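Local coordinates for protein chorismate mutase (Paraburkholderia phymatum, PDB 5TS9) that probably catalyses the rearrangement of chorismate to prephenate, as an all-helical enzyme of the type II chorismate mutase family, at residues Y63-Q77 / Q118-R132. Numbering follows the deposited sequence. Where two conformers were deposited one is given.
Sequences YGLTAEDAINIFSDQ and QASIMQNLQSVAPLR
Met-122 CB sits over one face of the Tyr-63 ring, 3.9 Å from the ring centroid, a CH-pi contact shifted toward the CD2 rim; Met-122 SD stands obliquely farther out as a Met-aromatic contact. At the ring edge, in its plane, lies Gln-123 NE2, 3.6 Å from Tyr-63 CE1, with the amide turned 75° against the ring. The Tyr-63 OH end reaches Ala-119 CB. The Phe-74 ring has backbone oxygens at its edge, Ala-70 O of its own helix and Gln-118 O across the contact, while Met-122 CE meets Phe-74 CE1 obliquely at 3.5 Å. The extended Met-122 chain (chi2 -173°) thus runs from the tyrosine past Leu-65 CD1 to the phenylalanine and Ala-70 CB. Leu-125 CD1 packs on Leu-65 CD1 and Ile-73 CG2, and Leu-125 CD2 lies over the centre of one face of the Arg-132 guanidinium. That group meets the Asp-69 carboxylate end-on and nearly coplanar: Arg-132 NH2 donates to Asp-69 OD1 at 2.9 Å and Arg-132 NH1 to Asp-69 OD2 at 2.7 Å, each on a syn lone pair. Arg-132 NE and NH2 also donate to Ile-169 O and Arg-168 O. A loop and the start of helix 67-95 thus pack on the end of helix 106-128, bordered by a salt bridge to Arg-132 beyond it; four hydrogen bonds fix the guanidinium's rotation and probably favour ionised Asp-69.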
loop_
_atom_site.group_PDB
_atom_site.type_symbol
_atom_site.label_atom_id
_atom_site.label_comp_id
_atom_site.label_asym_id
_atom_site.label_seq_id
_atom_site.Cartn_x
_atom_site.Cartn_y
_atom_site.Cartn_z
ATOM N N TYR A 63 18.006 1.786 -19.867
ATOM C CA TYR A 63 17.453 0.439 -19.973
ATOM C C TYR A 63 16.236 0.389 -20.896
ATOM O O TYR A 63 15.351 -0.452 -20.717
ATOM C CB TYR A 63 17.068 -0.094 -18.591
ATOM C CG TYR A 63 18.230 -0.237 -17.620
ATOM C CD1 TYR A 63 18.971 -1.405 -17.569
ATOM C CD2 TYR A 63 18.577 0.795 -16.760
ATOM C CE1 TYR A 63 20.030 -1.546 -16.683
ATOM C CE2 TYR A 63 19.626 0.667 -15.873
ATOM C CZ TYR A 63 20.349 -0.510 -15.840
ATOM O OH TYR A 63 21.394 -0.653 -14.964
ATOM N N GLY A 64 16.163 1.294 -21.874
ATOM C CA GLY A 64 15.045 1.314 -22.807
ATOM C C GLY A 64 13.687 1.593 -22.194
ATOM O O GLY A 64 12.661 1.329 -22.833
ATOM N N LEU A 65 13.642 2.119 -20.974
ATOM C CA LEU A 65 12.384 2.471 -20.329
ATOM C C LEU A 65 12.050 3.940 -20.551
ATOM O O LEU A 65 12.940 4.793 -20.610
ATOM C CB LEU A 65 12.431 2.206 -18.825
ATOM C CG LEU A 65 12.872 0.808 -18.417
ATOM C CD1 LEU A 65 12.935 0.701 -16.895
ATOM C CD2 LEU A 65 11.911 -0.200 -19.022
ATOM N N THR A 66 10.753 4.222 -20.675
ATOM C CA THR A 66 10.288 5.597 -20.672
ATOM C C THR A 66 10.321 6.134 -19.252
ATOM O O THR A 66 10.269 5.384 -18.272
ATOM C CB THR A 66 8.865 5.733 -21.221
ATOM O OG1 THR A 66 7.918 5.202 -20.284
ATOM C CG2 THR A 66 8.709 5.027 -22.560
ATOM N N ALA A 67 10.415 7.458 -19.152
ATOM C CA ALA A 67 10.464 8.077 -17.837
ATOM C C ALA A 67 9.184 7.797 -17.072
ATOM O O ALA A 67 9.218 7.524 -15.868
ATOM C CB ALA A 67 10.712 9.581 -17.970
ATOM N N GLU A 68 8.043 7.827 -17.762
ATOM C CA GLU A 68 6.774 7.599 -17.087
ATOM C C GLU A 68 6.691 6.173 -16.561
ATOM O O GLU A 68 6.158 5.940 -15.474
ATOM C CB GLU A 68 5.610 7.904 -18.035
ATOM N N ASP A 69 7.226 5.208 -17.315
ATOM C CA ASP A 69 7.194 3.811 -16.885
ATOM C C ASP A 69 7.987 3.621 -15.593
ATOM O O ASP A 69 7.484 3.051 -14.620
ATOM C CB ASP A 69 7.740 2.918 -18.001
ATOM C CG ASP A 69 7.511 1.431 -17.749
ATOM O OD1 ASP A 69 6.679 1.055 -16.891
ATOM O OD2 ASP A 69 8.176 0.615 -18.423
ATOM N N ALA A 70 9.231 4.101 -15.569
ATOM C CA ALA A 70 10.065 3.975 -14.377
ATOM C C ALA A 70 9.435 4.662 -13.176
ATOM O O ALA A 70 9.503 4.147 -12.056
ATOM C CB ALA A 70 11.451 4.559 -14.647
ATOM N N ILE A 71 8.838 5.841 -13.383
ATOM C CA ILE A 71 8.180 6.545 -12.279
ATOM C C ILE A 71 7.072 5.690 -11.684
ATOM O O ILE A 71 6.984 5.523 -10.462
ATOM C CB ILE A 71 7.635 7.905 -12.748
ATOM C CG1 ILE A 71 8.792 8.846 -13.092
ATOM C CG2 ILE A 71 6.661 8.489 -11.696
ATOM C CD1 ILE A 71 8.343 10.053 -13.852
ATOM N N ASN A 72 6.211 5.134 -12.541
ATOM C CA ASN A 72 5.124 4.287 -12.062
ATOM C C ASN A 72 5.662 3.098 -11.284
ATOM O O ASN A 72 5.143 2.757 -10.209
ATOM C CB ASN A 72 4.277 3.799 -13.236
ATOM C CG ASN A 72 3.483 4.924 -13.888
ATOM O OD1 ASN A 72 3.323 6.004 -13.313
ATOM N ND2 ASN A 72 2.971 4.666 -15.081
ATOM N N ILE A 73 6.677 2.431 -11.842
ATOM C CA ILE A 73 7.233 1.232 -11.214
ATOM C C ILE A 73 7.829 1.567 -9.853
ATOM O O ILE A 73 7.622 0.844 -8.870
ATOM C CB ILE A 73 8.281 0.574 -12.135
ATOM C CG1 ILE A 73 7.622 -0.056 -13.383
ATOM C CG2 ILE A 73 9.104 -0.474 -11.361
ATOM C CD1 ILE A 73 6.814 -1.317 -13.090
ATOM N N PHE A 74 8.594 2.651 -9.773
ATOM C CA PHE A 74 9.250 2.918 -8.504
ATOM C C PHE A 74 8.330 3.616 -7.513
ATOM O O PHE A 74 8.510 3.432 -6.305
ATOM C CB PHE A 74 10.558 3.665 -8.744
ATOM C CG PHE A 74 11.669 2.739 -9.173
ATOM C CD1 PHE A 74 11.776 2.339 -10.501
ATOM C CD2 PHE A 74 12.547 2.204 -8.239
ATOM C CE1 PHE A 74 12.769 1.450 -10.905
ATOM C CE2 PHE A 74 13.538 1.321 -8.619
ATOM C CZ PHE A 74 13.651 0.933 -9.963
ATOM N N SER A 75 7.332 4.381 -7.974
ATOM C CA SER A 75 6.269 4.784 -7.046
ATOM C C SER A 75 5.617 3.558 -6.437
ATOM O O SER A 75 5.392 3.502 -5.225
ATOM C CB SER A 75 5.202 5.635 -7.738
ATOM O OG SER A 75 5.772 6.715 -8.464
ATOM N N ASP A 76 5.352 2.542 -7.259
ATOM C CA ASP A 76 4.809 1.292 -6.730
ATOM C C ASP A 76 5.757 0.647 -5.726
ATOM O O ASP A 76 5.308 0.117 -4.710
ATOM C CB ASP A 76 4.495 0.326 -7.879
ATOM C CG ASP A 76 3.272 0.768 -8.692
ATOM O OD1 ASP A 76 2.432 1.549 -8.147
ATOM O OD2 ASP A 76 3.143 0.325 -9.858
ATOM N N GLN A 77 7.067 0.678 -5.999
ATOM C CA GLN A 77 8.036 0.095 -5.072
ATOM C C GLN A 77 8.041 0.816 -3.738
ATOM O O GLN A 77 8.160 0.174 -2.683
ATOM C CB GLN A 77 9.458 0.135 -5.648
ATOM C CG GLN A 77 9.676 -0.592 -6.959
ATOM C CD GLN A 77 8.979 -1.933 -7.028
ATOM O OE1 GLN A 77 9.398 -2.902 -6.392
ATOM N NE2 GLN A 77 7.928 -2.011 -7.838
ATOM N N GLN A 118 17.829 -0.894 -7.926
ATOM C CA GLN A 118 17.240 -0.030 -8.939
ATOM C C GLN A 118 17.699 -0.478 -10.315
ATOM O O GLN A 118 16.894 -0.668 -11.234
ATOM C CB GLN A 118 17.621 1.427 -8.690
ATOM C CG GLN A 118 17.252 2.345 -9.845
ATOM C CD GLN A 118 17.662 3.785 -9.606
ATOM O OE1 GLN A 118 16.946 4.555 -8.970
ATOM N NE2 GLN A 118 18.827 4.154 -10.114
ATOM N N ALA A 119 18.997 -0.720 -10.447
ATOM C CA ALA A 119 19.530 -1.201 -11.707
ATOM C C ALA A 119 19.019 -2.604 -12.042
ATOM O O ALA A 119 18.654 -2.876 -13.194
ATOM C CB ALA A 119 21.051 -1.179 -11.641
ATOM N N SER A 120 19.001 -3.519 -11.066
ATOM C CA SER A 120 18.593 -4.881 -11.394
ATOM C C SER A 120 17.112 -4.948 -11.743
ATOM O O SER A 120 16.723 -5.732 -12.614
ATOM C CB SER A 120 18.912 -5.827 -10.242
ATOM O OG SER A 120 17.946 -5.707 -9.220
ATOM N N ILE A 121 16.278 -4.135 -11.096
ATOM C CA ILE A 121 14.863 -4.094 -11.447
ATOM C C ILE A 121 14.691 -3.562 -12.864
ATOM O O ILE A 121 13.938 -4.118 -13.670
ATOM C CB ILE A 121 14.086 -3.234 -10.437
ATOM C CG1 ILE A 121 13.899 -3.990 -9.116
ATOM C CG2 ILE A 121 12.770 -2.807 -11.056
ATOM C CD1 ILE A 121 13.420 -3.111 -7.961
ATOM N N MET A 122 15.385 -2.470 -13.185
ATOM C CA MET A 122 15.310 -1.934 -14.542
ATOM C C MET A 122 15.893 -2.906 -15.559
ATOM O O MET A 122 15.345 -3.055 -16.656
ATOM C CB MET A 122 16.005 -0.576 -14.611
ATOM C CG MET A 122 15.200 0.526 -13.884
ATOM S SD MET A 122 15.916 2.146 -14.144
ATOM C CE MET A 122 14.868 3.158 -13.124
ATOM N N GLN A 123 16.990 -3.585 -15.221
ATOM C CA GLN A 123 17.540 -4.550 -16.171
ATOM C C GLN A 123 16.555 -5.683 -16.421
ATOM O O GLN A 123 16.383 -6.132 -17.561
ATOM C CB GLN A 123 18.875 -5.100 -15.663
ATOM C CG GLN A 123 19.480 -6.172 -16.581
ATOM C CD GLN A 123 19.734 -5.661 -17.998
ATOM O OE1 GLN A 123 19.084 -6.099 -18.956
ATOM N NE2 GLN A 123 20.678 -4.730 -18.139
ATOM N N ASN A 124 15.886 -6.144 -15.360
ATOM C CA ASN A 124 14.886 -7.199 -15.487
ATOM C C ASN A 124 13.645 -6.720 -16.237
ATOM O O ASN A 124 13.059 -7.480 -17.016
ATOM C CB ASN A 124 14.508 -7.702 -14.093
ATOM C CG ASN A 124 15.627 -8.504 -13.450
ATOM O OD1 ASN A 124 16.468 -9.065 -14.149
ATOM N ND2 ASN A 124 15.644 -8.563 -12.127
ATOM N N LEU A 125 13.204 -5.483 -15.988
ATOM C CA LEU A 125 12.077 -4.933 -16.748
ATOM C C LEU A 125 12.363 -4.945 -18.237
ATOM O O LEU A 125 11.519 -5.346 -19.055
ATOM C CB LEU A 125 11.801 -3.506 -16.299
ATOM C CG LEU A 125 10.843 -3.302 -15.151
ATOM C CD1 LEU A 125 11.083 -1.918 -14.571
ATOM C CD2 LEU A 125 9.429 -3.460 -15.651
ATOM N N GLN A 126 13.545 -4.458 -18.609
ATOM C CA GLN A 126 13.970 -4.488 -20.000
ATOM C C GLN A 126 13.972 -5.913 -20.544
ATOM O O GLN A 126 13.459 -6.172 -21.637
ATOM C CB GLN A 126 15.353 -3.854 -20.120
ATOM C CG GLN A 126 15.914 -3.885 -21.521
ATOM C CD GLN A 126 17.271 -3.228 -21.596
ATOM O OE1 GLN A 126 18.075 -3.334 -20.671
ATOM N NE2 GLN A 126 17.525 -2.525 -22.690
ATOM N N SER A 127 14.530 -6.856 -19.785
ATOM C CA SER A 127 14.595 -8.237 -20.253
ATOM C C SER A 127 13.216 -8.824 -20.527
ATOM O O SER A 127 13.070 -9.651 -21.427
ATOM C CB SER A 127 15.330 -9.110 -19.237
ATOM O OG SER A 127 16.678 -8.715 -19.118
ATOM N N VAL A 128 12.189 -8.418 -19.775
ATOM C CA VAL A 128 10.874 -9.033 -19.924
ATOM C C VAL A 128 9.914 -8.148 -20.720
ATOM O O VAL A 128 8.730 -8.484 -20.857
ATOM C CB VAL A 128 10.287 -9.418 -18.556
ATOM C CG1 VAL A 128 9.626 -8.222 -17.866
ATOM C CG2 VAL A 128 9.333 -10.570 -18.699
ATOM N N ALA A 129 10.409 -7.042 -21.277
ATOM C CA ALA A 129 9.659 -6.080 -22.073
ATOM C C ALA A 129 8.688 -6.723 -23.062
ATOM O O ALA A 129 7.548 -6.259 -23.169
ATOM C CB ALA A 129 10.625 -5.161 -22.826
ATOM N N PRO A 130 9.082 -7.767 -23.812
ATOM C CA PRO A 130 8.114 -8.372 -24.740
ATOM C C PRO A 130 6.824 -8.825 -24.077
ATOM O O PRO A 130 5.750 -8.567 -24.627
ATOM C CB PRO A 130 8.886 -9.559 -25.333
ATOM C CG PRO A 130 10.295 -9.161 -25.244
ATOM C CD PRO A 130 10.418 -8.382 -23.966
ATOM N N LEU A 131 6.885 -9.469 -22.908
ATOM C CA LEU A 131 5.693 -10.079 -22.328
ATOM C C LEU A 131 4.841 -9.115 -21.517
ATOM O O LEU A 131 3.817 -9.541 -20.971
ATOM C CB LEU A 131 6.080 -11.262 -21.446
ATOM C CG LEU A 131 7.027 -12.225 -22.148
ATOM C CD1 LEU A 131 7.911 -12.855 -21.128
ATOM C CD2 LEU A 131 6.255 -13.278 -22.919
ATOM N N ARG A 132 5.235 -7.845 -21.405
ATOM C CA ARG A 132 4.504 -6.933 -20.534
ATOM C C ARG A 132 3.132 -6.568 -21.091
ATOM O O ARG A 132 2.235 -6.214 -20.320
ATOM C CB ARG A 132 5.348 -5.682 -20.282
ATOM C CG ARG A 132 6.573 -5.951 -19.398
ATOM C CD ARG A 132 7.352 -4.682 -19.138
ATOM N NE ARG A 132 6.591 -3.783 -18.271
ATOM C CZ ARG A 132 6.952 -2.538 -17.981
ATOM N NH1 ARG A 132 8.071 -2.037 -18.509
ATOM N NH2 ARG A 132 6.196 -1.805 -17.166
#